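Mediator of RNA polymerase II transcription subunit 18 (PDB 3C0T) is a component of the Mediator complex, a coactivator that conveys information from gene-specific regulatory proteins to the basal RNA polymerase II transcription machinery. Local coordinates at residues A[54-59]-A[114-119]; A[2-7]-A[180-185]. One frame throughout, in Å; residues are numbered along the deposited sequence.

Contact 1: A[54-59]-A[114-119]; sequences SWLRLC and EKMGYE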
ATOM      1  N   SER A  54      -6.820  11.476   8.371  1.00 55.75           N
ATOM      2  CA  SER A  54      -8.245  11.744   8.191  1.00 54.20           C
ATOM      3  C   SER A  54      -8.571  11.875   6.703  1.00 51.47           C
ATOM      4  O   SER A  54      -9.710  12.159   6.334  1.00 51.34           O
ATOM      5  CB  SER A  54      -8.648  13.033   8.917  1.00 52.92           C
ATOM      6  OG  SER A  54      -8.107  14.172   8.263  1.00 55.40           O
ATOM      7  N   TRP A  55      -7.567  11.674   5.855  1.00 49.52           N
ATOM      8  CA  TRP A  55      -7.765  11.762   4.410  1.00 47.42           C
ATOM      9  C   TRP A  55      -8.377  10.466   3.884  1.00 46.80           C
ATOM     10  O   TRP A  55      -8.080   9.371   4.381  1.00 45.66           O
ATOM     11  CB  TRP A  55      -6.435  12.040   3.708  1.00 45.55           C
ATOM     12  CG  TRP A  55      -5.803  13.350   4.107  1.00 49.20           C
ATOM     13  CD1 TRP A  55      -6.204  14.188   5.120  1.00 48.19           C
ATOM     14  CD2 TRP A  55      -4.656  13.972   3.507  1.00 48.91           C
ATOM     15  NE1 TRP A  55      -5.377  15.285   5.182  1.00 48.48           N
ATOM     16  CE2 TRP A  55      -4.419  15.181   4.209  1.00 48.93           C
ATOM     17  CE3 TRP A  55      -3.804  13.624   2.449  1.00 49.09           C
ATOM     18  CZ2 TRP A  55      -3.365  16.048   3.883  1.00 49.04           C
ATOM     19  CZ3 TRP A  55      -2.753  14.487   2.119  1.00 51.03           C
ATOM     20  CH2 TRP A  55      -2.544  15.686   2.839  1.00 51.75           C
ATOM     21  N   LEU A  56      -9.247  10.606   2.889  1.00 46.57           N
ATOM     22  CA  LEU A  56      -9.925   9.476   2.269  1.00 47.02           C
ATOM     23  C   LEU A  56      -9.047   8.922   1.160  1.00 46.74           C
ATOM     24  O   LEU A  56      -8.675   9.640   0.229  1.00 45.61           O
ATOM     25  CB  LEU A  56     -11.274   9.929   1.697  1.00 48.82           C
ATOM     26  CG  LEU A  56     -12.553   9.648   2.499  1.00 52.57           C
ATOM     27  CD1 LEU A  56     -12.246   9.325   3.942  1.00 52.65           C
ATOM     28  CD2 LEU A  56     -13.470  10.856   2.402  1.00 53.02           C
ATOM     29  N   ARG A  57      -8.723   7.640   1.266  1.00 46.05           N
ATOM     30  CA  ARG A  57      -7.872   6.975   0.290  1.00 46.24           C
ATOM     31  C   ARG A  57      -8.711   5.977  -0.496  1.00 46.61           C
ATOM     32  O   ARG A  57      -9.134   4.951   0.033  1.00 46.95           O
ATOM     33  CB  ARG A  57      -6.725   6.289   1.037  1.00 45.58           C
ATOM     34  CG  ARG A  57      -5.919   7.293   1.854  1.00 43.56           C
ATOM     35  CD  ARG A  57      -5.023   6.678   2.927  1.00 45.26           C
ATOM     36  NE  ARG A  57      -4.421   7.743   3.729  1.00 45.06           N
ATOM     37  CZ  ARG A  57      -3.453   8.544   3.295  1.00 44.49           C
ATOM     38  NH1 ARG A  57      -2.963   8.389   2.076  1.00 42.93           N
ATOM     39  NH2 ARG A  57      -3.009   9.538   4.053  1.00 45.14           N
ATOM     40  N   LEU A  58      -8.966   6.300  -1.760  1.00 46.70           N
ATOM     41  CA  LEU A  58      -9.787   5.455  -2.614  1.00 46.50           C
ATOM     42  C   LEU A  58      -8.964   4.524  -3.479  1.00 46.85           C
ATOM     43  O   LEU A  58      -8.023   4.945  -4.154  1.00 46.60           O
ATOM     44  CB  LEU A  58     -10.685   6.326  -3.495  1.00 48.84           C
ATOM     45  CG  LEU A  58     -11.952   6.959  -2.886  1.00 49.33           C
ATOM     46  CD1 LEU A  58     -11.872   7.038  -1.388  1.00 47.08           C
ATOM     47  CD2 LEU A  58     -12.121   8.353  -3.479  1.00 52.01           C
ATOM     48  N   CYS A  59      -9.330   3.249  -3.462  1.00 46.28           N
ATOM     49  CA  CYS A  59      -8.609   2.262  -4.238  1.00 45.48           C
ATOM     50  C   CYS A  59      -9.503   1.517  -5.209  1.00 45.63           C
ATOM     51  O   CYS A  59     -10.549   0.985  -4.838  1.00 43.51           O
ATOM     52  CB  CYS A  59      -7.922   1.255  -3.317  1.00 44.16           C
ATOM     53  SG  CYS A  59      -7.070  -0.053  -4.228  1.00 45.93           S
ATOM     54  N   GLU A 114     -16.366  14.585  -2.661  1.00 58.06           N
ATOM     55  CA  GLU A 114     -16.136  16.025  -2.732  1.00 59.17           C
ATOM     56  C   GLU A 114     -17.337  16.709  -2.089  1.00 59.93           C
ATOM     57  O   GLU A 114     -17.191  17.726  -1.413  1.00 60.93           O
ATOM     58  CB  GLU A 114     -15.979  16.493  -4.182  1.00 59.21           C
ATOM     59  CG  GLU A 114     -14.806  15.857  -4.898  1.00 62.70           C
ATOM     60  CD  GLU A 114     -14.626  16.363  -6.320  1.00 65.46           C
ATOM     61  OE1 GLU A 114     -15.629  16.432  -7.066  1.00 67.07           O
ATOM     62  OE2 GLU A 114     -13.477  16.682  -6.697  1.00 66.25           O
ATOM     63  N   LYS A 115     -18.524  16.142  -2.300  1.00 60.40           N
ATOM     64  CA  LYS A 115     -19.739  16.698  -1.714  1.00 62.11           C
ATOM     65  C   LYS A 115     -19.667  16.656  -0.194  1.00 61.47           C
ATOM     66  O   LYS A 115     -20.199  17.533   0.484  1.00 62.28           O
ATOM     67  CB  LYS A 115     -20.969  15.924  -2.172  1.00 64.94           C
ATOM     68  CG  LYS A 115     -21.725  16.554  -3.329  1.00 69.52           C
ATOM     69  CD  LYS A 115     -20.961  16.463  -4.641  1.00 72.77           C
ATOM     70  CE  LYS A 115     -21.862  16.858  -5.810  1.00 74.16           C
ATOM     71  NZ  LYS A 115     -21.203  16.658  -7.131  1.00 78.19           N
ATOM     72  N   MET A 116     -19.013  15.631   0.340  1.00 60.36           N
ATOM     73  CA  MET A 116     -18.868  15.490   1.783  1.00 59.05           C
ATOM     74  C   MET A 116     -17.920  16.534   2.353  1.00 58.64           C
ATOM     75  O   MET A 116     -17.749  16.620   3.567  1.00 59.09           O
ATOM     76  CB  MET A 116     -18.330  14.104   2.138  1.00 60.00           C
ATOM     77  CG  MET A 116     -19.291  12.961   1.901  1.00 61.94           C
ATOM     78  SD  MET A 116     -18.604  11.437   2.578  1.00 64.92           S
ATOM     79  CE  MET A 116     -17.700  10.837   1.156  1.00 65.75           C
ATOM     80  N   GLY A 117     -17.286  17.310   1.480  1.00 57.79           N
ATOM     81  CA  GLY A 117     -16.362  18.328   1.942  1.00 57.11           C
ATOM     82  C   GLY A 117     -14.891  17.959   1.806  1.00 58.21           C
ATOM     83  O   GLY A 117     -14.069  18.340   2.642  1.00 58.57           O
ATOM     84  N   TYR A 118     -14.544  17.219   0.757  1.00 56.42           N
ATOM     85  CA  TYR A 118     -13.154  16.833   0.555  1.00 54.14           C
ATOM     86  C   TYR A 118     -12.662  17.302  -0.802  1.00 53.62           C
ATOM     87  O   TYR A 118     -13.450  17.465  -1.729  1.00 53.08           O
ATOM     88  CB  TYR A 118     -12.983  15.314   0.636  1.00 51.87           C
ATOM     89  CG  TYR A 118     -13.230  14.709   2.000  1.00 50.79           C
ATOM     90  CD1 TYR A 118     -14.525  14.509   2.477  1.00 49.32           C
ATOM     91  CD2 TYR A 118     -12.161  14.320   2.811  1.00 50.46           C
ATOM     92  CE1 TYR A 118     -14.751  13.931   3.730  1.00 50.85           C
ATOM     93  CE2 TYR A 118     -12.375  13.745   4.067  1.00 50.04           C
ATOM     94  CZ  TYR A 118     -13.670  13.553   4.518  1.00 49.63           C
ATOM     95  OH  TYR A 118     -13.878  12.983   5.751  1.00 49.55           O
ATOM     96  N   GLU A 119     -11.357  17.517  -0.917  1.00 52.90           N
ATOM     97  CA  GLU A 119     -10.785  17.933  -2.185  1.00 54.94           C
ATOM     98  C   GLU A 119      -9.619  17.023  -2.560  1.00 52.97           C
ATOM     99  O   GLU A 119      -8.928  16.485  -1.697  1.00 53.13           O
ATOM    100  CB  GLU A 119     -10.317  19.394  -2.115  1.00 57.07           C
ATOM    101  CG  GLU A 119      -9.249  19.665  -1.072  1.00 63.59           C
ATOM    102  CD  GLU A 119      -8.844  21.134  -1.008  1.00 67.96           C
ATOM    103  OE1 GLU A 119      -7.891  21.454  -0.261  1.00 68.89           O
ATOM    104  OE2 GLU A 119      -9.476  21.966  -1.698  1.00 71.09           O
TER
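Leu56 drives one methyl straight onto the face of the Tyr118 ring, and this single CH-pi contact carries the close packing between 54-59 and 114-119. Leu56 CD2 stands 3.4 Å from the centroid of the Tyr118 ring, only 10° off its normal, so the methyl sits over the middle of the face rather than over a rim atom. The two side chains meet at about a right angle. With chi1 at -67°, CG of Tyr118 lies beside its own backbone N and anti to the carbonyl carbon, which turns the ring toward strand 56-61. At the edge of the ring, close to its plane, the carbonyl of Ser54 comes up, with Ser54 O 3.8 Å from Tyr118 CE2. The looser, outer part belongs to exposed Met116: its CE reaches Leu56 CD2 at 4.4 Å, while its CB lies at the edge of the tyrosine ring. A serine in place of Tyr118 would probably leave the Leu56 methyl without the face it rests on and open a gap beside Met116. Gly117, in the turn between helix and strand, has a positive phi of 102° that would jam a side chain against the preceding carbonyl; Gly117 N still bonds Glu114 O at 2.9 Å. Leu56 also packs on Met80 and Leu82, whereas Arg57, the next residue, hydrogen-bonds the backbone of a chain of another protein. Strands 56-61 and 118-133 both pair antiparallel with strand 27-41, Leu56 bonding Tyr39 through the backbone. Leu56 and Tyr118 therefore pack across an intervening strand, on next-but-one strands of the closed, eight-stranded antiparallel barrel of Med18.

Contact 2: A[2-7]-A[180-185]; sequences QELYLL and VAMAKA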
ATOM      1  N   GLN A   2      -7.369  -3.182  12.913  1.00 56.65           N
ATOM      2  CA  GLN A   2      -5.961  -3.002  13.236  1.00 55.15           C
ATOM      3  C   GLN A   2      -5.057  -3.722  12.242  1.00 53.48           C
ATOM      4  O   GLN A   2      -5.248  -4.906  11.961  1.00 51.57           O
ATOM      5  CB  GLN A   2      -5.701  -3.540  14.647  1.00 57.76           C
ATOM      6  CG  GLN A   2      -4.822  -2.671  15.531  1.00 64.11           C
ATOM      7  CD  GLN A   2      -5.461  -1.339  15.866  1.00 64.92           C
ATOM      8  OE1 GLN A   2      -6.627  -1.281  16.236  1.00 68.15           O
ATOM      9  NE2 GLN A   2      -4.693  -0.261  15.744  1.00 68.46           N
ATOM     10  N   GLU A   3      -4.076  -3.004  11.702  1.00 51.77           N
ATOM     11  CA  GLU A   3      -3.137  -3.611  10.768  1.00 50.50           C
ATOM     12  C   GLU A   3      -1.769  -3.785  11.422  1.00 48.42           C
ATOM     13  O   GLU A   3      -1.152  -2.807  11.849  1.00 46.72           O
ATOM     14  CB  GLU A   3      -2.981  -2.755   9.500  1.00 49.25           C
ATOM     15  CG  GLU A   3      -1.950  -3.329   8.518  1.00 52.15           C
ATOM     16  CD  GLU A   3      -1.839  -2.538   7.218  1.00 55.64           C
ATOM     17  OE1 GLU A   3      -2.847  -2.425   6.494  1.00 57.10           O
ATOM     18  OE2 GLU A   3      -0.738  -2.030   6.917  1.00 57.45           O
ATOM     19  N   LEU A   4      -1.307  -5.028  11.519  1.00 46.60           N
ATOM     20  CA  LEU A   4       0.015  -5.305  12.078  1.00 47.89           C
ATOM     21  C   LEU A   4       0.884  -5.537  10.836  1.00 48.73           C
ATOM     22  O   LEU A   4       0.472  -6.245   9.911  1.00 48.26           O
ATOM     23  CB  LEU A   4      -0.018  -6.544  12.983  1.00 46.20           C
ATOM     24  CG  LEU A   4      -0.898  -6.400  14.236  1.00 49.04           C
ATOM     25  CD1 LEU A   4      -2.371  -6.596  13.853  1.00 45.32           C
ATOM     26  CD2 LEU A   4      -0.490  -7.436  15.289  1.00 46.90           C
ATOM     27  N   TYR A   5       2.079  -4.954  10.802  1.00 48.18           N
ATOM     28  CA  TYR A   5       2.888  -5.085   9.601  1.00 48.53           C
ATOM     29  C   TYR A   5       4.390  -4.978   9.789  1.00 48.69           C
ATOM     30  O   TYR A   5       4.881  -4.637  10.857  1.00 49.34           O
ATOM     31  CB  TYR A   5       2.460  -3.997   8.620  1.00 46.83           C
ATOM     32  CG  TYR A   5       2.808  -2.620   9.142  1.00 46.48           C
ATOM     33  CD1 TYR A   5       4.044  -2.036   8.850  1.00 45.89           C
ATOM     34  CD2 TYR A   5       1.938  -1.934   9.995  1.00 46.62           C
ATOM     35  CE1 TYR A   5       4.410  -0.809   9.397  1.00 45.67           C
ATOM     36  CE2 TYR A   5       2.292  -0.698  10.552  1.00 45.03           C
ATOM     37  CZ  TYR A   5       3.531  -0.146  10.251  1.00 47.00           C
ATOM     38  OH  TYR A   5       3.911   1.050  10.816  1.00 45.60           O
ATOM     39  N   LEU A   6       5.102  -5.248   8.701  1.00 49.36           N
ATOM     40  CA  LEU A   6       6.556  -5.158   8.644  1.00 49.23           C
ATOM     41  C   LEU A   6       6.857  -4.623   7.259  1.00 48.70           C
ATOM     42  O   LEU A   6       6.150  -4.944   6.300  1.00 50.05           O
ATOM     43  CB  LEU A   6       7.205  -6.530   8.826  1.00 48.63           C
ATOM     44  CG  LEU A   6       7.124  -7.112  10.238  1.00 49.77           C
ATOM     45  CD1 LEU A   6       7.729  -8.508  10.255  1.00 49.24           C
ATOM     46  CD2 LEU A   6       7.862  -6.191  11.210  1.00 50.30           C
ATOM     47  N   LEU A   7       7.887  -3.797   7.154  1.00 47.93           N
ATOM     48  CA  LEU A   7       8.258  -3.221   5.875  1.00 47.92           C
ATOM     49  C   LEU A   7       9.717  -3.490   5.531  1.00 49.26           C
ATOM     50  O   LEU A   7      10.571  -3.601   6.413  1.00 48.97           O
ATOM     51  CB  LEU A   7       7.999  -1.713   5.881  1.00 49.18           C
ATOM     52  CG  LEU A   7       6.570  -1.224   5.629  1.00 51.20           C
ATOM     53  CD1 LEU A   7       6.510   0.269   5.856  1.00 52.61           C
ATOM     54  CD2 LEU A   7       6.146  -1.545   4.206  1.00 50.01           C
ATOM     55  N   VAL A 180      -6.048 -12.181  22.243  1.00 71.18           N
ATOM     56  CA  VAL A 180      -5.597 -13.429  21.653  1.00 69.00           C
ATOM     57  C   VAL A 180      -5.398 -13.308  20.144  1.00 68.03           C
ATOM     58  O   VAL A 180      -4.459 -13.882  19.586  1.00 67.86           O
ATOM     59  CB  VAL A 180      -6.586 -14.568  21.971  1.00 68.53           C
ATOM     60  CG1 VAL A 180      -6.187 -15.840  21.235  1.00 66.40           C
ATOM     61  CG2 VAL A 180      -6.603 -14.814  23.479  1.00 67.29           C
ATOM     62  N   ALA A 181      -6.275 -12.556  19.489  1.00 65.49           N
ATOM     63  CA  ALA A 181      -6.176 -12.365  18.049  1.00 64.44           C
ATOM     64  C   ALA A 181      -4.954 -11.512  17.715  1.00 63.29           C
ATOM     65  O   ALA A 181      -4.241 -11.783  16.750  1.00 62.37           O
ATOM     66  CB  ALA A 181      -7.439 -11.700  17.526  1.00 63.83           C
ATOM     67  N   MET A 182      -4.720 -10.481  18.519  1.00 62.08           N
ATOM     68  CA  MET A 182      -3.585  -9.595  18.317  1.00 62.20           C
ATOM     69  C   MET A 182      -2.269 -10.334  18.491  1.00 61.60           C
ATOM     70  O   MET A 182      -1.315 -10.105  17.748  1.00 62.02           O
ATOM     71  CB  MET A 182      -3.629  -8.433  19.311  1.00 62.77           C
ATOM     72  CG  MET A 182      -4.761  -7.457  19.071  1.00 67.49           C
ATOM     73  SD  MET A 182      -4.646  -6.628  17.464  1.00 69.50           S
ATOM     74  CE  MET A 182      -3.561  -5.275  17.868  1.00 68.53           C
ATOM     75  N   ALA A 183      -2.219 -11.219  19.481  1.00 59.45           N
ATOM     76  CA  ALA A 183      -1.003 -11.970  19.757  1.00 57.84           C
ATOM     77  C   ALA A 183      -0.728 -13.015  18.688  1.00 55.83           C
ATOM     78  O   ALA A 183       0.425 -13.304  18.379  1.00 56.36           O
ATOM     79  CB  ALA A 183      -1.098 -12.631  21.125  1.00 57.49           C
ATOM     80  N   LYS A 184      -1.789 -13.584  18.134  1.00 54.47           N
ATOM     81  CA  LYS A 184      -1.657 -14.595  17.097  1.00 54.56           C
ATOM     82  C   LYS A 184      -1.168 -13.929  15.802  1.00 52.99           C
ATOM     83  O   LYS A 184      -0.464 -14.539  14.997  1.00 51.09           O
ATOM     84  CB  LYS A 184      -3.011 -15.277  16.869  1.00 57.99           C
ATOM     85  CG  LYS A 184      -3.019 -16.375  15.801  1.00 63.78           C
ATOM     86  CD  LYS A 184      -2.145 -17.567  16.190  1.00 70.38           C
ATOM     87  CE  LYS A 184      -2.648 -18.260  17.464  1.00 73.80           C
ATOM     88  NZ  LYS A 184      -1.762 -19.399  17.904  1.00 74.58           N
ATOM     89  N   ALA A 185      -1.536 -12.668  15.608  1.00 50.12           N
ATOM     90  CA  ALA A 185      -1.122 -11.955  14.412  1.00 50.99           C
ATOM     91  C   ALA A 185       0.361 -11.589  14.494  1.00 50.27           C
ATOM     92  O   ALA A 185       1.088 -11.740  13.512  1.00 51.24           O
ATOM     93  CB  ALA A 185      -1.974 -10.704  14.216  1.00 46.72           C
TER
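This is helix-on-sheet packing: Leu4, on strand 2-10, fits against Met182 and Ala185 on the first turns of helix 179-196, close to the N-terminus of the chain. The segment axes come within 9.9 Å and run nearly parallel, at 17°, a course that lets Gln2 and Leu4, two residues apart, meet the same helix face at Met182 and Ala185. Leu4 presents both methyls. Its CD2 lies 3.7 Å from Ala185 CB and an equal 3.7 Å from Met182 O, the carbonyl that also accepts a weak bond from Ala185 N one turn on. The other branch, Leu4 CD1, reaches Ala185 CB at 4.1 Å and Met182 SD at 4.3 Å. Met182 does not start out pointing at the strand; bends at chi2 (-62°) and chi3 (-85°) fold its chain back, bringing Met182 CE to 3.7 Å from Gln2 CG. The glutamine thus contributes its aliphatic part here. Val173 and Thr171 of the adjoining strand 165-173 extend the surface under Met182 and Ala185, and Leu189, further along the helix, also touches Leu4. Glu3 points the opposite way, into a salt bridge with Arg97, in the alternation of a beta strand. Together they form a C-terminal helix packed against the outer side of an antiparallel barrel.

Overall arrangement
Contacts 1 and 2 sit 27 Å apart between centres, with nearest atoms about 10 Å apart, and do not touch. Both reach the same antiparallel sheet, in different parts of it: strands 56-61 and 118-133 flank strand 27-41, while strand 2-10 lies between strands 95-104 and 165-173. Along the chain, contact 1 is nested inside the loop closed by contact 2, which joins the first strand to the last helix. Two routes connect the regions, strands 78-83 and 95-104 one way, 136-146 and 165-173 the other, and together they close the barrel. The contacts thus lie at different places on one barrel wall, consistent with a single domain of the CYTH clan.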